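KLLA0C04147p (Kluyveromyces lactis, PDB 5H2A) probably binds and transfers sterols as a member of the oxysterol-binding protein family, this chain being the ankyrin-repeat domain of Osh1. Local coordinates at residues F51-H56 with V88-Q93. Sequence-based numbering, arbitrary orientation.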
loop_
_atom_site.group_PDB
_atom_site.type_symbol
_atom_site.label_atom_id
_atom_site.label_comp_id
_atom_site.label_asym_id
_atom_site.label_seq_id
_atom_site.Cartn_x
_atom_site.Cartn_y
_atom_site.Cartn_z
ATOM N N PHE A 51 7.636 16.293 13.731
ATOM C CA PHE A 51 7.468 16.676 12.330
ATOM C C PHE A 51 6.659 15.635 11.559
ATOM O O PHE A 51 5.783 15.985 10.754
ATOM C CB PHE A 51 8.821 16.870 11.643
ATOM C CG PHE A 51 8.684 17.215 10.180
ATOM C CD1 PHE A 51 8.467 18.528 9.794
ATOM C CD2 PHE A 51 8.726 16.226 9.209
ATOM C CE1 PHE A 51 8.283 18.856 8.454
ATOM C CE2 PHE A 51 8.565 16.544 7.853
ATOM C CZ PHE A 51 8.346 17.861 7.477
ATOM N N GLU A 52 6.942 14.346 11.782
ATOM C CA GLU A 52 6.279 13.375 10.924
ATOM C C GLU A 52 4.792 13.193 11.255
ATOM O O GLU A 52 4.099 12.505 10.505
ATOM C CB GLU A 52 7.024 12.031 10.977
ATOM C CG GLU A 52 7.057 11.355 12.327
ATOM C CD GLU A 52 8.063 10.195 12.374
ATOM O OE1 GLU A 52 7.998 9.407 13.346
ATOM O OE2 GLU A 52 8.913 10.086 11.449
ATOM N N LEU A 53 4.279 13.824 12.308
ATOM C CA LEU A 53 2.858 13.804 12.622
ATOM C C LEU A 53 2.122 15.061 12.179
ATOM O O LEU A 53 0.947 15.212 12.517
ATOM C CB LEU A 53 2.653 13.615 14.137
ATOM C CG LEU A 53 3.176 12.306 14.750
ATOM C CD1 LEU A 53 2.969 12.264 16.262
ATOM C CD2 LEU A 53 2.506 11.112 14.085
ATOM N N ILE A 54 2.782 15.974 11.465
ATOM C CA ILE A 54 2.168 17.270 11.162
ATOM C C ILE A 54 0.854 17.091 10.419
ATOM O O ILE A 54 -0.113 17.830 10.654
ATOM C CB ILE A 54 3.141 18.151 10.361
ATOM C CG1 ILE A 54 4.179 18.782 11.286
ATOM C CG2 ILE A 54 2.386 19.274 9.627
ATOM C CD1 ILE A 54 5.245 19.546 10.503
ATOM N N LEU A 55 0.786 16.109 9.507
ATOM C CA LEU A 55 -0.486 15.912 8.816
ATOM C C LEU A 55 -1.563 15.390 9.766
ATOM O O LEU A 55 -2.738 15.747 9.620
ATOM C CB LEU A 55 -0.312 14.974 7.614
ATOM C CG LEU A 55 -1.476 14.865 6.631
ATOM C CD1 LEU A 55 -1.977 16.236 6.175
ATOM C CD2 LEU A 55 -1.044 14.017 5.408
ATOM N N HIS A 56 -1.202 14.546 10.739
ATOM C CA HIS A 56 -2.174 14.155 11.760
ATOM C C HIS A 56 -2.702 15.372 12.507
ATOM O O HIS A 56 -3.922 15.541 12.671
ATOM C CB HIS A 56 -1.555 13.183 12.761
ATOM C CG HIS A 56 -1.144 11.872 12.180
ATOM N ND1 HIS A 56 -0.058 11.731 11.339
ATOM C CD2 HIS A 56 -1.647 10.628 12.362
ATOM C CE1 HIS A 56 0.076 10.458 11.010
ATOM N NE2 HIS A 56 -0.869 9.766 11.631
ATOM N N VAL A 88 2.153 10.079 3.888
ATOM C CA VAL A 88 0.706 10.239 4.023
ATOM C C VAL A 88 0.068 9.048 4.736
ATOM O O VAL A 88 -1.063 9.146 5.231
ATOM C CB VAL A 88 0.106 10.489 2.617
ATOM C CG1 VAL A 88 0.192 9.225 1.740
ATOM C CG2 VAL A 88 -1.325 10.985 2.719
ATOM N N ASN A 89 0.788 7.926 4.845
ATOM C CA ASN A 89 0.306 6.755 5.566
ATOM C C ASN A 89 0.994 6.550 6.912
ATOM O O ASN A 89 0.906 5.453 7.473
ATOM C CB ASN A 89 0.499 5.504 4.706
ATOM C CG ASN A 89 -0.169 5.621 3.375
ATOM O OD1 ASN A 89 -1.358 5.934 3.314
ATOM N ND2 ASN A 89 0.586 5.374 2.290
ATOM N N LYS A 90 1.703 7.561 7.420
ATOM C CA LYS A 90 2.307 7.490 8.756
ATOM C C LYS A 90 1.288 7.113 9.831
ATOM O O LYS A 90 0.211 7.704 9.935
ATOM C CB LYS A 90 2.942 8.850 9.093
ATOM C CG LYS A 90 3.463 8.984 10.533
ATOM C CD LYS A 90 4.633 8.048 10.819
ATOM C CE LYS A 90 5.105 8.217 12.282
ATOM N NZ LYS A 90 6.205 7.269 12.616
ATOM N N GLN A 91 1.644 6.149 10.675
ATOM C CA GLN A 91 0.800 5.778 11.802
ATOM C C GLN A 91 1.305 6.433 13.084
ATOM O O GLN A 91 2.510 6.408 13.364
ATOM C CB GLN A 91 0.767 4.260 11.970
ATOM C CG GLN A 91 0.041 3.529 10.850
ATOM C CD GLN A 91 0.115 2.034 11.051
ATOM O OE1 GLN A 91 1.093 1.407 10.659
ATOM N NE2 GLN A 91 -0.890 1.467 11.710
ATOM N N ASP A 92 0.383 7.001 13.859
ATOM C CA ASP A 92 0.709 7.664 15.118
ATOM C C ASP A 92 0.759 6.627 16.245
ATOM O O ASP A 92 0.818 5.422 15.991
ATOM C CB ASP A 92 -0.291 8.800 15.393
ATOM C CG ASP A 92 -1.722 8.299 15.691
ATOM O OD1 ASP A 92 -1.940 7.094 15.954
ATOM O OD2 ASP A 92 -2.646 9.144 15.690
ATOM N N GLN A 93 0.721 7.070 17.504
ATOM C CA GLN A 93 0.909 6.137 18.612
ATOM C C GLN A 93 -0.281 5.216 18.836
ATOM O O GLN A 93 -0.133 4.225 19.554
ATOM C CB GLN A 93 1.209 6.896 19.911
ATOM C CG GLN A 93 0.146 7.906 20.310
ATOM C CD GLN A 93 0.433 8.538 21.670
ATOM O OE1 GLN A 93 1.457 8.252 22.295
ATOM N NE2 GLN A 93 -0.472 9.394 22.134
#
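With CG of Glu52 held between its backbone N and carbonyl carbon (chi1 63°) and the chain extended beyond, the carboxylate reaches Lys90, whose own chain starts anti to N and bends at chi2. The two form a salt bridge, OE1 of Glu52 lying 2.9 Å from NZ of Lys90; the ammonium sits above the carboxylate plane, 72° out of it. Further back along its chain, CG of Lys90 packs against the backbone O of Glu52 (3.6 Å) and CE1 of His56. The imidazole meets the loop edge-on: the main partner of its NE2 is Asn96 O, and Lys90 O takes a second, weak bond (116°). CD2 of Leu53, the N-cap residue of helix 54-61, lies over one ring face, offset toward the rim, and touches CB of Asp92 at 3.9 Å. Leu55, which also packs on Ile67 and Val71 of helix 64-74, sets CD2 against CG2 of Val88 at 4.1 Å. An alanine in place of Glu52 would probably leave the Lys90 ammonium without its carboxylate mate and its chain freer to swing. The contact thus ties the start of helix 54-61 to the loop before helix 98-104, and two carbonyl partners are consistent with a protonated NE2.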